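Local structure of clan CA, family C40, NlpC/P60 superfamily cysteine peptidase (Trichomonas vaginalis, 6BIM) at residues D119-G124 with I137-L142; I83-Q88 with V115-F120. The protein probably acts as a cysteine peptidase of the NlpC/P60 family, whose members commonly cut peptide links in bacterial cell-wall peptidoglycan. All coordinates share one frame; numbering follows the deposited sequence.

Interaction 1 of 2, residues D119-G124 with I137-L142; sequences DFNCDG and ILEDAL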
loop_
_atom_site.group_PDB
_atom_site.type_symbol
_atom_site.label_atom_id
_atom_site.label_comp_id
_atom_site.label_asym_id
_atom_site.label_seq_id
_atom_site.Cartn_x
_atom_site.Cartn_y
_atom_site.Cartn_z
ATOM N N ASP A 119 -6.322 -13.054 -4.083
ATOM C CA ASP A 119 -5.969 -12.147 -3.001
ATOM C C ASP A 119 -4.471 -12.284 -2.766
ATOM O O ASP A 119 -3.853 -13.282 -3.152
ATOM C CB ASP A 119 -6.775 -12.453 -1.725
ATOM C CG ASP A 119 -6.677 -11.357 -0.672
ATOM O OD1 ASP A 119 -6.279 -10.215 -0.996
ATOM O OD2 ASP A 119 -7.033 -11.636 0.491
ATOM N N PHE A 120 -3.891 -11.261 -2.140
ATOM C CA PHE A 120 -2.446 -11.167 -1.974
ATOM C C PHE A 120 -2.113 -10.722 -0.554
ATOM O O PHE A 120 -2.958 -10.191 0.170
ATOM C CB PHE A 120 -1.838 -10.178 -2.975
ATOM C CG PHE A 120 -2.225 -8.755 -2.708
ATOM C CD1 PHE A 120 -3.471 -8.285 -3.081
ATOM C CD2 PHE A 120 -1.353 -7.895 -2.069
ATOM C CE1 PHE A 120 -3.841 -6.987 -2.825
ATOM C CE2 PHE A 120 -1.713 -6.593 -1.807
ATOM C CZ PHE A 120 -2.959 -6.132 -2.182
ATOM N N ASN A 121 -0.852 -10.933 -0.172
ATOM C CA ASN A 121 -0.342 -10.518 1.135
ATOM C C ASN A 121 -1.167 -11.125 2.268
ATOM O O ASN A 121 -1.395 -10.491 3.302
ATOM C CB ASN A 121 -0.308 -8.991 1.245
ATOM C CG ASN A 121 0.541 -8.503 2.400
ATOM O OD1 ASN A 121 1.440 -9.199 2.874
ATOM N ND2 ASN A 121 0.265 -7.288 2.852
ATOM N N CYS A 122 -1.595 -12.380 2.085
ATOM C CA CYS A 122 -2.408 -13.078 3.083
ATOM C C CYS A 122 -1.497 -13.780 4.093
ATOM O O CYS A 122 -1.400 -15.002 4.148
ATOM C CB CYS A 122 -3.345 -14.076 2.411
ATOM S SG CYS A 122 -4.137 -13.511 0.890
ATOM N N ASP A 123 -0.821 -12.967 4.904
ATOM C CA ASP A 123 0.024 -13.468 5.990
ATOM C C ASP A 123 0.999 -14.533 5.494
ATOM O O ASP A 123 1.178 -15.583 6.116
ATOM C CB ASP A 123 -0.832 -14.004 7.143
ATOM C CG ASP A 123 -1.757 -12.945 7.721
ATOM O OD1 ASP A 123 -1.395 -11.754 7.671
ATOM O OD2 ASP A 123 -2.844 -13.300 8.219
ATOM N N GLY A 124 1.632 -14.261 4.356
ATOM C CA GLY A 124 2.611 -15.159 3.782
ATOM C C GLY A 124 2.084 -16.032 2.667
ATOM O O GLY A 124 2.840 -16.864 2.148
ATOM N N ILE A 137 -1.916 -20.522 -0.852
ATOM C CA ILE A 137 -0.653 -21.124 -1.258
ATOM C C ILE A 137 0.480 -20.211 -0.807
ATOM O O ILE A 137 0.367 -18.983 -0.878
ATOM C CB ILE A 137 -0.615 -21.358 -2.786
ATOM C CG1 ILE A 137 0.592 -22.219 -3.168
ATOM C CG2 ILE A 137 -0.618 -20.038 -3.547
ATOM C CD1 ILE A 137 0.555 -22.713 -4.605
ATOM N N LEU A 138 1.564 -20.813 -0.317
ATOM C CA LEU A 138 2.697 -20.029 0.163
ATOM C C LEU A 138 3.196 -19.073 -0.915
ATOM O O LEU A 138 3.307 -19.430 -2.090
ATOM C CB LEU A 138 3.828 -20.955 0.612
ATOM C CG LEU A 138 3.623 -21.676 1.943
ATOM C CD1 LEU A 138 4.674 -22.761 2.116
ATOM C CD2 LEU A 138 3.665 -20.689 3.108
ATOM N N GLU A 139 3.516 -17.846 -0.492
ATOM C CA GLU A 139 3.899 -16.781 -1.416
ATOM C C GLU A 139 4.990 -17.216 -2.387
ATOM O O GLU A 139 4.903 -16.958 -3.593
ATOM C CB GLU A 139 4.381 -15.565 -0.624
ATOM C CG GLU A 139 3.311 -14.564 -0.301
ATOM C CD GLU A 139 3.806 -13.475 0.633
ATOM O OE1 GLU A 139 4.934 -13.602 1.170
ATOM O OE2 GLU A 139 3.070 -12.488 0.827
ATOM N N ASP A 140 6.048 -17.841 -1.873
ATOM C CA ASP A 140 7.215 -18.124 -2.699
ATOM C C ASP A 140 6.980 -19.254 -3.691
ATOM O O ASP A 140 7.832 -19.477 -4.556
ATOM C CB ASP A 140 8.414 -18.451 -1.809
ATOM C CG ASP A 140 8.906 -17.244 -1.034
ATOM O OD1 ASP A 140 8.892 -16.129 -1.598
ATOM O OD2 ASP A 140 9.302 -17.408 0.140
ATOM N N ALA A 141 5.857 -19.963 -3.595
ATOM C CA ALA A 141 5.543 -21.005 -4.562
ATOM C C ALA A 141 5.064 -20.445 -5.892
ATOM O O ALA A 141 4.984 -21.200 -6.866
ATOM C CB ALA A 141 4.478 -21.948 -3.996
ATOM N N LEU A 142 4.748 -19.155 -5.961
ATOM C CA LEU A 142 4.227 -18.548 -7.175
ATOM C C LEU A 142 5.261 -17.628 -7.807
ATOM O O LEU A 142 6.117 -17.060 -7.125
ATOM C CB LEU A 142 2.949 -17.750 -6.898
ATOM C CG LEU A 142 1.725 -18.502 -6.368
ATOM C CD1 LEU A 142 0.515 -17.602 -6.502
ATOM C CD2 LEU A 142 1.488 -19.824 -7.092
HETATM O O HOH W 1 1.148 -12.637 -1.121
HETATM O O HOH W 2 2.263 -11.813 2.992
#
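Glu-139 packs along the backbone of Gly-124, and the two account for most of this small contact. Glu-139 N donates to Gly-124 O at 2.9 Å. The bond is fairly straight, 157° at the hydrogen, with the donor tilted 27° from the carbonyl plane. The side chain then runs alongside the same peptide unit. Glu-139 CB lies 3.4 Å from Gly-124 O, and Glu-139 CG lies 3.5 Å from Gly-124 C. Beyond CG the chain is extended (chi2 173°), which carries the carboxylate past the glycine CA toward Asn-121. Gly-124 has a positive phi, a backbone shape that glycine takes up readily. At one edge the end of Leu-138 comes back, with CD2 4.0 Å from Gly-124 O.

The Asn-121 side is looser. Asn-121 OD1 and Glu-139 OE2 are 4.2 Å apart and do not bond directly. Water 1 accepts from Asn-121 N at 2.8 Å and donates to Glu-139 OE2 at 2.7 Å. Water 2 donates to Asn-121 OD1 and accepts from Gly-124 N. Its approach to Glu-139 OE2 is too short to be reliable, so a link from OD1 by this route is doubtful. Asn-121 ND2 is hydrogen-bonded to Asp-194 OD2. Trp-146 touches the side chains of both Asn-121 and Glu-139.

Ile-137 pairs by backbone with Tyr-126, and the Glu-139 to Gly-124 bond continues that pairing beyond the end of strand 133-138. There the chain bends into the 3-10 segment 139-141, held by Ala-141 N bonding to Leu-138 O. A short 3-10 turn after a strand hairpin is characteristic of SH3-like barrels, consistent with a bacterial SH3 domain here.

Interaction 2 of 2, residues I83-Q88 with V115-F120; sequences ITIPTQ and VTILDF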
loop_
_atom_site.group_PDB
_atom_site.type_symbol
_atom_site.label_atom_id
_atom_site.label_comp_id
_atom_site.label_asym_id
_atom_site.label_seq_id
_atom_site.Cartn_x
_atom_site.Cartn_y
_atom_site.Cartn_z
ATOM N N ILE A 83 -10.202 -7.504 -9.430
ATOM C CA ILE A 83 -8.999 -7.865 -10.169
ATOM C C ILE A 83 -8.642 -9.301 -9.828
ATOM O O ILE A 83 -8.581 -9.656 -8.646
ATOM C CB ILE A 83 -7.817 -6.941 -9.811
ATOM C CG1 ILE A 83 -8.094 -5.498 -10.246
ATOM C CG2 ILE A 83 -6.512 -7.473 -10.406
ATOM C CD1 ILE A 83 -8.132 -5.285 -11.749
ATOM N N THR A 84 -8.391 -10.119 -10.850
ATOM C CA THR A 84 -7.718 -11.398 -10.670
ATOM C C THR A 84 -6.471 -11.432 -11.546
ATOM O O THR A 84 -6.414 -10.786 -12.598
ATOM C CB THR A 84 -8.635 -12.594 -10.992
ATOM O OG1 THR A 84 -8.973 -12.604 -12.384
ATOM C CG2 THR A 84 -9.909 -12.530 -10.162
ATOM N N ILE A 85 -5.464 -12.178 -11.096
ATOM C CA ILE A 85 -4.125 -12.103 -11.678
ATOM C C ILE A 85 -3.623 -13.492 -12.060
ATOM O O ILE A 85 -3.285 -14.293 -11.176
ATOM C CB ILE A 85 -3.148 -11.419 -10.705
ATOM C CG1 ILE A 85 -3.675 -10.040 -10.310
ATOM C CG2 ILE A 85 -1.761 -11.310 -11.330
ATOM C CD1 ILE A 85 -2.876 -9.347 -9.215
ATOM N N PRO A 86 -3.530 -13.818 -13.349
ATOM C CA PRO A 86 -2.962 -15.114 -13.739
ATOM C C PRO A 86 -1.466 -15.178 -13.476
ATOM O O PRO A 86 -0.740 -14.199 -13.669
ATOM C CB PRO A 86 -3.259 -15.202 -15.241
ATOM C CG PRO A 86 -4.262 -14.135 -15.526
ATOM C CD PRO A 86 -4.048 -13.068 -14.505
ATOM N N THR A 87 -1.008 -16.343 -13.027
ATOM C CA THR A 87 0.418 -16.608 -12.859
ATOM C C THR A 87 0.620 -18.120 -12.905
ATOM O O THR A 87 -0.287 -18.869 -13.285
ATOM C CB THR A 87 0.941 -15.975 -11.561
ATOM O OG1 THR A 87 2.360 -16.155 -11.468
ATOM C CG2 THR A 87 0.271 -16.593 -10.344
ATOM N N GLN A 88 1.819 -18.572 -12.537
ATOM C CA GLN A 88 2.112 -19.994 -12.447
ATOM C C GLN A 88 2.921 -20.266 -11.189
ATOM O O GLN A 88 3.612 -19.389 -10.666
ATOM C CB GLN A 88 2.887 -20.516 -13.667
ATOM C CG GLN A 88 3.127 -19.497 -14.773
ATOM C CD GLN A 88 3.922 -20.076 -15.936
ATOM O OE1 GLN A 88 3.597 -19.843 -17.100
ATOM N NE2 GLN A 88 4.973 -20.832 -15.623
ATOM N N VAL A 115 -2.344 -20.864 -12.406
ATOM C CA VAL A 115 -3.257 -20.516 -11.321
ATOM C C VAL A 115 -3.688 -19.063 -11.483
ATOM O O VAL A 115 -3.092 -18.290 -12.237
ATOM C CB VAL A 115 -2.626 -20.733 -9.927
ATOM C CG1 VAL A 115 -2.106 -22.157 -9.793
ATOM C CG2 VAL A 115 -1.507 -19.725 -9.667
ATOM N N THR A 116 -4.737 -18.694 -10.749
ATOM C CA THR A 116 -5.258 -17.333 -10.746
ATOM C C THR A 116 -5.219 -16.789 -9.325
ATOM O O THR A 116 -5.827 -17.369 -8.419
ATOM C CB THR A 116 -6.686 -17.283 -11.289
ATOM O OG1 THR A 116 -6.719 -17.865 -12.598
ATOM C CG2 THR A 116 -7.179 -15.843 -11.362
ATOM N N ILE A 117 -4.507 -15.676 -9.138
ATOM C CA ILE A 117 -4.453 -15.008 -7.842
ATOM C C ILE A 117 -5.756 -14.262 -7.597
ATOM O O ILE A 117 -6.194 -13.446 -8.419
ATOM C CB ILE A 117 -3.250 -14.057 -7.778
ATOM C CG1 ILE A 117 -1.946 -14.846 -7.622
ATOM C CG2 ILE A 117 -3.402 -13.053 -6.631
ATOM C CD1 ILE A 117 -0.701 -14.022 -7.900
ATOM N N LEU A 118 -6.371 -14.526 -6.441
ATOM C CA LEU A 118 -7.590 -13.853 -6.018
ATOM C C LEU A 118 -7.371 -12.865 -4.882
ATOM O O LEU A 118 -8.182 -11.946 -4.718
ATOM C CB LEU A 118 -8.638 -14.886 -5.574
ATOM C CG LEU A 118 -8.972 -15.984 -6.584
ATOM C CD1 LEU A 118 -9.965 -16.969 -5.982
ATOM C CD2 LEU A 118 -9.517 -15.398 -7.870
ATOM N N ASP A 119 -6.322 -13.054 -4.083
ATOM C CA ASP A 119 -5.969 -12.147 -3.001
ATOM C C ASP A 119 -4.471 -12.284 -2.766
ATOM O O ASP A 119 -3.853 -13.282 -3.152
ATOM C CB ASP A 119 -6.775 -12.453 -1.725
ATOM C CG ASP A 119 -6.677 -11.357 -0.672
ATOM O OD1 ASP A 119 -6.279 -10.215 -0.996
ATOM O OD2 ASP A 119 -7.033 -11.636 0.491
ATOM N N PHE A 120 -3.891 -11.261 -2.140
ATOM C CA PHE A 120 -2.446 -11.167 -1.974
ATOM C C PHE A 120 -2.113 -10.722 -0.554
ATOM O O PHE A 120 -2.958 -10.191 0.170
ATOM C CB PHE A 120 -1.838 -10.178 -2.975
ATOM C CG PHE A 120 -2.225 -8.755 -2.708
ATOM C CD1 PHE A 120 -3.471 -8.285 -3.081
ATOM C CD2 PHE A 120 -1.353 -7.895 -2.069
ATOM C CE1 PHE A 120 -3.841 -6.987 -2.825
ATOM C CE2 PHE A 120 -1.713 -6.593 -1.807
ATOM C CZ PHE A 120 -2.959 -6.132 -2.182
HETATM O O HOH W 3 -9.738 -10.928 -6.727
#
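Thr-87 and Val-115 run alongside each other in the same direction, with their CG2 methyls 3.7 Å apart. Ile-117 slants across Thr-87, with its CD1 also 3.7 Å from Thr-87 CG2. The Thr-87 rotamer suits both roles of the side chain. OG1 is trans to the backbone N (chi1 -175°) and accepts a hydrogen bond from Tyr-144 N, while the methyl is left for the apolar group. Ile-85 projects to the same face, its CB 3.9 Å from Ile-117 CB.

Strands 80-88 and 114-122 are antiparallel neighbours in the long sheet. Strand 114-122 belongs to the bacterial SH3 domain, and 80-88 also pairs with strand 19-23. Ile-85 with Ile-117 and Thr-87 with Val-115 are hydrogen-bonded pairs; Pro-86 with Thr-116 is the non-hydrogen-bonded pair between them. The bond from Ile-117 N to Ile-85 O is 2.7 Å long, with the donor above the carbonyl plane. The return bond, from Ile-85 N to Ile-117 O, lies in plane on a lone pair.

On the more open side Thr-84 crosses Thr-116, with Thr-84 CB 3.6 Å from Thr-116 CG2. It also flanks Leu-118, with Thr-84 CG2 3.7 Å from Leu-118 CD2. Leu-118 and Asp-119 form a classic beta bulge opposite Arg-127. Near it direct pairing gives way to water 3, which donates to both Ile-83 O and Leu-118 O.

The centres of the two interactions lie about 10 Å apart, on the same side of the chain's centre. Both use strand 114-122 and share Asp-119 and Phe-120. Along the chain 83-88 comes first, then 115-120, which runs on into 119-124, and finally 137-142. Interaction 2 joins strand 114-122 to its neighbour 80-88 in the large antiparallel sheet. Interaction 1 joins the turn that follows strand 114-122 to the 3-10 segment after strand 133-138. Leu-142 links the two directly: its CD1 packs 3.9 Å from Ile-117 CG1. Strand 114-122 thus has 80-88 along one edge, while the turn after it meets the chain leaving 133-138.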